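Glia-derived nexin (Homo sapiens, PDB 4DY0) inhibits the serine proteases thrombin, trypsin and urokinase, binds heparin, and promotes neurite extension by blocking thrombin. Local coordinates at residues S35-A40 / K75-I80; S41-L46 / M60-G65; L46-D51 / T109-V114. All coordinates share one frame; numbering follows the deposited sequence.

Contact 1 of 3, residues S35-A40 / K75-I80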
loop_
_atom_site.group_PDB
_atom_site.type_symbol
_atom_site.label_atom_id
_atom_site.label_comp_id
_atom_site.label_asym_id
_atom_site.label_seq_id
_atom_site.Cartn_x
_atom_site.Cartn_y
_atom_site.Cartn_z
ATOM N N SER A 35 0.024 -0.955 -0.936
ATOM C CA SER A 35 -0.442 0.408 -0.727
ATOM C C SER A 35 -1.769 0.596 -1.441
ATOM O O SER A 35 -1.797 0.817 -2.648
ATOM C CB SER A 35 0.570 1.422 -1.242
ATOM O OG SER A 35 0.035 2.728 -1.138
ATOM N N PRO A 36 -2.883 0.481 -0.702
ATOM C CA PRO A 36 -4.197 0.577 -1.337
ATOM C C PRO A 36 -4.369 1.870 -2.126
ATOM O O PRO A 36 -4.920 1.855 -3.229
ATOM C CB PRO A 36 -5.160 0.539 -0.148
ATOM C CG PRO A 36 -4.424 -0.270 0.886
ATOM C CD PRO A 36 -2.978 0.143 0.729
ATOM N N HIS A 37 -3.903 2.980 -1.569
ATOM C CA HIS A 37 -4.017 4.256 -2.261
ATOM C C HIS A 37 -3.148 4.289 -3.514
ATOM O O HIS A 37 -3.534 4.862 -4.536
ATOM C CB HIS A 37 -3.637 5.415 -1.349
ATOM C CG HIS A 37 -3.649 6.739 -2.042
ATOM N ND1 HIS A 37 -4.792 7.498 -2.171
ATOM C CD2 HIS A 37 -2.666 7.425 -2.672
ATOM C CE1 HIS A 37 -4.507 8.604 -2.837
ATOM N NE2 HIS A 37 -3.225 8.583 -3.150
ATOM N N GLY A 38 -1.967 3.684 -3.424
ATOM C CA GLY A 38 -1.065 3.598 -4.567
ATOM C C GLY A 38 -1.709 2.832 -5.707
ATOM O O GLY A 38 -1.472 3.117 -6.882
ATOM N N ILE A 39 -2.528 1.848 -5.357
ATOM C CA ILE A 39 -3.254 1.084 -6.355
ATOM C C ILE A 39 -4.250 2.001 -7.060
ATOM O O ILE A 39 -4.357 1.995 -8.286
ATOM C CB ILE A 39 -3.963 -0.130 -5.718
ATOM C CG1 ILE A 39 -2.919 -1.153 -5.255
ATOM C CG2 ILE A 39 -4.933 -0.763 -6.696
ATOM C CD1 ILE A 39 -3.505 -2.459 -4.758
ATOM N N ALA A 40 -4.962 2.804 -6.277
ATOM C CA ALA A 40 -5.903 3.777 -6.826
ATOM C C ALA A 40 -5.212 4.737 -7.799
ATOM O O ALA A 40 -5.696 4.969 -8.906
ATOM C CB ALA A 40 -6.578 4.552 -5.701
ATOM N N LYS A 75 -5.180 17.190 -5.269
ATOM C CA LYS A 75 -5.164 17.795 -3.939
ATOM C C LYS A 75 -4.905 16.738 -2.869
ATOM O O LYS A 75 -4.133 16.959 -1.932
ATOM C CB LYS A 75 -6.490 18.517 -3.666
ATOM C CG LYS A 75 -6.451 19.500 -2.504
ATOM N N ILE A 76 -5.548 15.584 -3.019
ATOM C CA ILE A 76 -5.368 14.487 -2.078
ATOM C C ILE A 76 -3.938 13.957 -2.128
ATOM O O ILE A 76 -3.296 13.769 -1.091
ATOM C CB ILE A 76 -6.367 13.341 -2.352
ATOM C CG1 ILE A 76 -7.796 13.815 -2.090
ATOM C CG2 ILE A 76 -6.036 12.126 -1.501
ATOM C CD1 ILE A 76 -8.849 12.806 -2.463
ATOM N N ASN A 77 -3.441 13.731 -3.338
ATOM C CA ASN A 77 -2.095 13.203 -3.533
ATOM C C ASN A 77 -0.987 14.088 -2.958
ATOM O O ASN A 77 -0.062 13.593 -2.314
ATOM C CB ASN A 77 -1.839 12.928 -5.015
ATOM C CG ASN A 77 -2.515 11.659 -5.495
ATOM O OD1 ASN A 77 -2.692 10.711 -4.727
ATOM N ND2 ASN A 77 -2.893 11.631 -6.769
ATOM N N LYS A 78 -1.077 15.392 -3.198
ATOM C CA LYS A 78 -0.077 16.320 -2.677
ATOM C C LYS A 78 -0.192 16.446 -1.163
ATOM O O LYS A 78 0.804 16.640 -0.473
ATOM C CB LYS A 78 -0.192 17.696 -3.348
ATOM C CG LYS A 78 0.285 17.723 -4.800
ATOM C CD LYS A 78 0.499 19.149 -5.306
ATOM N N ALA A 79 -1.414 16.321 -0.654
ATOM C CA ALA A 79 -1.660 16.421 0.781
ATOM C C ALA A 79 -1.070 15.227 1.545
ATOM O O ALA A 79 -0.688 15.349 2.709
ATOM C CB ALA A 79 -3.162 16.551 1.051
ATOM N N ILE A 80 -0.989 14.077 0.883
ATOM C CA ILE A 80 -0.405 12.887 1.497
ATOM C C ILE A 80 1.111 12.993 1.606
ATOM O O ILE A 80 1.700 12.589 2.608
ATOM C CB ILE A 80 -0.736 11.624 0.700
ATOM C CG1 ILE A 80 -2.233 11.331 0.768
ATOM C CG2 ILE A 80 0.057 10.442 1.227
ATOM C CD1 ILE A 80 -2.666 10.226 -0.158
#
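The imidazole of H37 turns one face to the end of I80, whose CD1 methyl sits 3.6 Å from the centroid of the H37 ring and only 17° off the ring normal. This is a CH-pi contact over one face, with the methyl displaced slightly toward the rim. At the edge of the same ring the chemistry turns polar: H37 NE2 donates to N77 OD1 at 2.7 Å. The acceptor lies in the imidazole plane, and the donor approaches almost straight down the N77 C=O bond. Ring and amide planes stand 78° apart, so the bond joins the two groups without stacking them. I76 adds a lighter touch, its CG2 branch lying 4.1 Å from H37 CE1.

The short segment axes stay 12.3 Å apart at closest and are steeply inclined, broadly antiparallel. With CG trans to the backbone N (chi1 176°), the flat ring of H37 bridges part of this gap from the first turn of helix 36-47, and N77 and I80 come from helix 70-81 to meet it. That turn is well prepared. S35 is the N-cap, its OG accepting from G38 N at 3.2 Å, and P36 follows at a position where a missing N-H costs the helix nothing. S35 OG also bonds L371 O, tying this end of the helix to strand 369-376 in what is known in serpins as the shutter region. On the far helix, K75 touches the bound heparin sugar.

Both H37 nitrogens are engaged, since ND1 bonds E9 OE1, and N77 is used at both ends of its amide, with ND2 donating to V114 O. These bonds fix the rotation of both groups, and a carboxylate at ND1 opposite a donating NE2 would favour a protonated, positively charged imidazole.

Contact 2 of 3, residues S41-L46 / M60-G65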
loop_
_atom_site.group_PDB
_atom_site.type_symbol
_atom_site.label_atom_id
_atom_site.label_comp_id
_atom_site.label_asym_id
_atom_site.label_seq_id
_atom_site.Cartn_x
_atom_site.Cartn_y
_atom_site.Cartn_z
ATOM N N SER A 41 -4.080 5.291 -7.387
ATOM C CA SER A 41 -3.327 6.196 -8.248
ATOM C C SER A 41 -2.880 5.521 -9.544
ATOM O O SER A 41 -3.012 6.080 -10.636
ATOM C CB SER A 41 -2.119 6.756 -7.499
ATOM O OG SER A 41 -2.531 7.363 -6.284
ATOM N N VAL A 42 -2.265 4.312 -9.367
ATOM C CA VAL A 42 -1.822 3.551 -10.528
ATOM C C VAL A 42 -2.945 3.340 -11.550
ATOM O O VAL A 42 -2.714 3.402 -12.757
ATOM C CB VAL A 42 -1.215 2.205 -10.098
ATOM C CG1 VAL A 42 -1.285 1.198 -11.225
ATOM C CG2 VAL A 42 0.222 2.414 -9.628
ATOM N N LEU A 43 -4.247 3.099 -11.121
ATOM C CA LEU A 43 -5.378 2.927 -12.023
ATOM C C LEU A 43 -5.740 4.261 -12.682
ATOM O O LEU A 43 -6.101 4.303 -13.856
ATOM C CB LEU A 43 -6.584 2.327 -11.293
ATOM C CG LEU A 43 -6.467 0.875 -10.789
ATOM C CD1 LEU A 43 -7.698 0.467 -9.979
ATOM C CD2 LEU A 43 -6.243 -0.106 -11.939
ATOM N N GLY A 44 -5.639 5.349 -11.924
ATOM C CA GLY A 44 -5.862 6.684 -12.475
ATOM C C GLY A 44 -4.857 7.007 -13.569
ATOM O O GLY A 44 -5.220 7.467 -14.654
ATOM N N MET A 45 -3.585 6.757 -13.280
ATOM C CA MET A 45 -2.525 6.928 -14.257
ATOM C C MET A 45 -2.877 6.248 -15.576
ATOM O O MET A 45 -2.804 6.864 -16.637
ATOM C CB MET A 45 -1.210 6.374 -13.704
ATOM C CG MET A 45 -0.578 7.267 -12.642
ATOM S SD MET A 45 0.476 6.394 -11.461
ATOM C CE MET A 45 1.438 5.364 -12.560
ATOM N N LEU A 46 -3.265 4.979 -15.501
ATOM C CA LEU A 46 -3.632 4.210 -16.691
ATOM C C LEU A 46 -4.928 4.700 -17.337
ATOM O O LEU A 46 -5.109 4.574 -18.544
ATOM C CB LEU A 46 -3.760 2.723 -16.349
ATOM C CG LEU A 46 -2.465 1.994 -15.996
ATOM C CD1 LEU A 46 -2.753 0.556 -15.634
ATOM C CD2 LEU A 46 -1.496 2.062 -17.156
ATOM N N MET A 60 -15.451 1.631 -14.654
ATOM C CA MET A 60 -16.437 0.836 -13.932
ATOM C C MET A 60 -15.897 0.353 -12.585
ATOM O O MET A 60 -16.590 0.420 -11.570
ATOM C CB MET A 60 -16.884 -0.366 -14.765
ATOM C CG MET A 60 -18.004 -1.171 -14.118
ATOM S SD MET A 60 -17.657 -2.943 -14.042
ATOM C CE MET A 60 -16.593 -3.034 -12.608
ATOM N N VAL A 61 -14.664 -0.145 -12.579
ATOM C CA VAL A 61 -14.067 -0.662 -11.353
ATOM C C VAL A 61 -13.755 0.461 -10.364
ATOM O O VAL A 61 -14.049 0.356 -9.175
ATOM C CB VAL A 61 -12.782 -1.455 -11.639
ATOM C CG1 VAL A 61 -12.071 -1.795 -10.342
ATOM C CG2 VAL A 61 -13.099 -2.713 -12.429
ATOM N N MET A 62 -13.160 1.539 -10.859
ATOM C CA MET A 62 -12.809 2.665 -10.003
ATOM C C MET A 62 -14.056 3.432 -9.586
ATOM O O MET A 62 -14.073 4.097 -8.553
ATOM C CB MET A 62 -11.829 3.591 -10.720
ATOM C CG MET A 62 -10.486 2.944 -11.002
ATOM S SD MET A 62 -9.550 3.842 -12.250
ATOM C CE MET A 62 -9.302 5.421 -11.433
ATOM N N ARG A 63 -15.100 3.331 -10.399
ATOM C CA ARG A 63 -16.364 3.994 -10.106
ATOM C C ARG A 63 -16.242 5.507 -10.258
ATOM O O ARG A 63 -17.020 6.258 -9.676
ATOM C CB ARG A 63 -16.857 3.629 -8.701
ATOM C CG ARG A 63 -17.354 2.194 -8.565
ATOM C CD ARG A 63 -17.794 1.885 -7.140
ATOM N N TYR A 64 -15.257 5.946 -11.037
ATOM C CA TYR A 64 -15.130 7.358 -11.392
ATOM C C TYR A 64 -14.153 7.570 -12.540
ATOM O O TYR A 64 -13.308 6.717 -12.815
ATOM C CB TYR A 64 -14.709 8.201 -10.186
ATOM C CG TYR A 64 -13.347 7.860 -9.621
ATOM C CD1 TYR A 64 -13.224 7.042 -8.506
ATOM C CD2 TYR A 64 -12.186 8.365 -10.195
ATOM C CE1 TYR A 64 -11.991 6.735 -7.976
ATOM C CE2 TYR A 64 -10.939 8.058 -9.672
ATOM C CZ TYR A 64 -10.851 7.242 -8.562
ATOM O OH TYR A 64 -9.622 6.927 -8.028
ATOM N N GLY A 65 -14.282 8.707 -13.212
ATOM C CA GLY A 65 -13.361 9.073 -14.281
ATOM C C GLY A 65 -12.386 10.128 -13.796
ATOM O O GLY A 65 -12.764 11.036 -13.053
#
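M62 lays its thioether along helix 36-47, and everything tight in this contact belongs to that one side chain. Its SD lies 3.5 Å from L43 CB, while M62 CG packs 3.9 Å from L43 CD1, the two side chains overlapping side by side and pointing opposite ways. A bend at the last torsion (chi3 63°) turns the methyl toward the backbone of G44. With no side chain there, M62 CE meets the bare main chain, 3.7 Å from G44 N, and a flexible methionine can follow the resulting surface. No hydrogen bond links the two segments.

The other side is looser. V61 faces L43 but comes no nearer than 4.9 Å, and M60 and R63 are exposed. R63, with positive phi, takes the chain out of helix 52-62, and Y64 then folds back so that one face of its ring is covered by M62 CB.

Around this pair, L43 also packs on T15 of helix 5-26, to which Y64 reaches as well; V42 and M45 face strand 162-170, and S41 and M45 meet helix 105-115, leaving helix 36-47 enclosed between helices and sheet.

Contact 3 of 3, residues L46-D51 / T109-V114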
loop_
_atom_site.group_PDB
_atom_site.type_symbol
_atom_site.label_atom_id
_atom_site.label_comp_id
_atom_site.label_asym_id
_atom_site.label_seq_id
_atom_site.Cartn_x
_atom_site.Cartn_y
_atom_site.Cartn_z
ATOM N N LEU A 46 -3.265 4.979 -15.501
ATOM C CA LEU A 46 -3.632 4.210 -16.691
ATOM C C LEU A 46 -4.928 4.700 -17.337
ATOM O O LEU A 46 -5.109 4.574 -18.544
ATOM C CB LEU A 46 -3.760 2.723 -16.349
ATOM C CG LEU A 46 -2.465 1.994 -15.996
ATOM C CD1 LEU A 46 -2.753 0.556 -15.634
ATOM C CD2 LEU A 46 -1.496 2.062 -17.156
ATOM N N GLN A 47 -5.838 5.248 -16.539
ATOM C CA GLN A 47 -7.100 5.717 -17.092
ATOM C C GLN A 47 -6.862 6.908 -18.024
ATOM O O GLN A 47 -7.574 7.092 -19.009
ATOM C CB GLN A 47 -8.080 6.092 -15.986
ATOM C CG GLN A 47 -9.521 5.794 -16.346
ATOM C CD GLN A 47 -10.511 6.576 -15.510
ATOM O OE1 GLN A 47 -10.729 7.766 -15.742
ATOM N NE2 GLN A 47 -11.126 5.908 -14.539
ATOM N N LEU A 48 -5.845 7.700 -17.700
ATOM C CA LEU A 48 -5.453 8.852 -18.500
ATOM C C LEU A 48 -5.131 8.490 -19.947
ATOM O O LEU A 48 -5.269 9.323 -20.843
ATOM C CB LEU A 48 -4.235 9.529 -17.866
ATOM C CG LEU A 48 -4.401 10.829 -17.068
ATOM C CD1 LEU A 48 -5.829 11.062 -16.601
ATOM C CD2 LEU A 48 -3.425 10.847 -15.894
ATOM N N GLY A 49 -4.697 7.253 -20.178
ATOM C CA GLY A 49 -4.249 6.846 -21.505
ATOM C C GLY A 49 -5.174 5.876 -22.212
ATOM O O GLY A 49 -5.028 5.631 -23.410
ATOM N N ALA A 50 -6.129 5.323 -21.470
ATOM C CA ALA A 50 -7.036 4.307 -22.008
ATOM C C ALA A 50 -8.143 4.895 -22.880
ATOM O O ALA A 50 -8.456 6.082 -22.800
ATOM C CB ALA A 50 -7.645 3.480 -20.875
ATOM N N ASP A 51 -8.739 4.040 -23.703
ATOM C CA ASP A 51 -9.887 4.413 -24.516
ATOM C C ASP A 51 -10.756 3.172 -24.729
ATOM O O ASP A 51 -10.358 2.065 -24.362
ATOM C CB ASP A 51 -9.422 4.995 -25.855
ATOM C CG ASP A 51 -10.510 5.787 -26.564
ATOM O OD1 ASP A 51 -11.548 6.092 -25.933
ATOM O OD2 ASP A 51 -10.323 6.108 -27.757
ATOM N N THR A 109 1.657 15.180 -19.332
ATOM C CA THR A 109 1.345 16.338 -18.506
ATOM C C THR A 109 0.409 15.993 -17.359
ATOM O O THR A 109 0.730 16.231 -16.194
ATOM C CB THR A 109 0.688 17.440 -19.350
ATOM O OG1 THR A 109 1.559 17.790 -20.433
ATOM C CG2 THR A 109 0.412 18.671 -18.500
ATOM N N ARG A 110 -0.754 15.444 -17.698
ATOM C CA ARG A 110 -1.762 15.090 -16.702
ATOM C C ARG A 110 -1.203 14.161 -15.632
ATOM O O ARG A 110 -1.503 14.318 -14.449
ATOM C CB ARG A 110 -2.991 14.458 -17.368
ATOM C CG ARG A 110 -3.776 15.412 -18.266
ATOM C CD ARG A 110 -4.629 16.372 -17.448
ATOM N NE ARG A 110 -5.863 15.747 -16.972
ATOM C CZ ARG A 110 -6.658 16.268 -16.041
ATOM N NH1 ARG A 110 -6.349 17.425 -15.468
ATOM N NH2 ARG A 110 -7.761 15.626 -15.673
ATOM N N ASN A 111 -0.387 13.194 -16.044
ATOM C CA ASN A 111 0.202 12.252 -15.090
ATOM C C ASN A 111 1.144 12.933 -14.097
ATOM O O ASN A 111 1.119 12.631 -12.903
ATOM C CB ASN A 111 0.901 11.092 -15.807
ATOM C CG ASN A 111 0.031 9.845 -15.883
ATOM O OD1 ASN A 111 -0.522 9.402 -14.876
ATOM N ND2 ASN A 111 -0.085 9.268 -17.078
ATOM N N LYS A 112 1.965 13.854 -14.592
ATOM C CA LYS A 112 2.877 14.591 -13.729
ATOM C C LYS A 112 2.079 15.454 -12.765
ATOM O O LYS A 112 2.360 15.494 -11.567
ATOM C CB LYS A 112 3.825 15.463 -14.557
ATOM C CG LYS A 112 4.884 16.196 -13.736
ATOM N N ASP A 113 1.067 16.130 -13.294
ATOM C CA ASP A 113 0.261 17.053 -12.503
ATOM C C ASP A 113 -0.564 16.341 -11.427
ATOM O O ASP A 113 -0.477 16.670 -10.245
ATOM C CB ASP A 113 -0.655 17.865 -13.423
ATOM C CG ASP A 113 -1.432 18.935 -12.680
ATOM O OD1 ASP A 113 -2.661 19.033 -12.898
ATOM O OD2 ASP A 113 -0.818 19.678 -11.881
ATOM N N VAL A 114 -1.357 15.357 -11.838
ATOM C CA VAL A 114 -2.317 14.724 -10.938
ATOM C C VAL A 114 -1.732 13.636 -10.032
ATOM O O VAL A 114 -2.110 13.532 -8.865
ATOM C CB VAL A 114 -3.511 14.137 -11.714
ATOM C CG1 VAL A 114 -4.428 13.361 -10.777
ATOM C CG2 VAL A 114 -4.273 15.239 -12.431
#
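The flat carboxamide of N111 receives the end of L48. The L48 CD2 methyl lies 3.4 Å from N111 OD1, 3.6 Å from N111 CG and 3.9 Å from N111 ND2, so it rests over the amide group as a whole and is not aimed at one atom. The two side chains overlap along their lengths, each heading toward the other's backbone. The second flat group, the guanidinium of R110, has V114 CG2 4.3 Å above one face and toward its rim, a contact one turn along the same helix. L48 meets R110 elsewhere, on its aliphatic root: L48 lies across it, with L48 CG 3.9 Å from R110 CB.

R110 is bent at both chi2 (-77°) and chi3 (-79°), so its methylenes double back and the charged end lies beside V114, near the loop residue N67. Arginine suits this partly exposed place by offering carbon to the leucine while the guanidinium lies apart from it. L48, by contrast, is the main contributor from its segment, reaching helix 105-115 from near the C-terminal end of helix 36-47. F107 and F115 also touch L48, completing a largely hydrophobic seat, while Q47 turns the other way to bond Y64 O and V66 N.

No hydrogen bond crosses between the segments; N111 ND2 makes a weak bond to F107 O within its own helix. The contact therefore depends on dispersion and on shape: a branched apolar chain against an amide face and an arginine methylene.

All three contacts use helix 36-47, taken in order from its N-terminal start toward its C-terminal end. Contact 1 joins it to helix 70-81, contact 2 to the end of helix 52-62 and contact 3 to helix 105-115. The centres are about 12 Å apart between the first and second, about 10 Å between the second and third, and about 15 Å between the first and third. Contact 2 is nested within the chain loop closed by contact 1, whereas contact 3 alternates with both. N77 and V114 link contacts 1 and 3, while Y64 and Q47 link 2 and 3. Helix 36-47 is thus a shared core element against three helices, of which 70-81 touches the heparin sugar through K75.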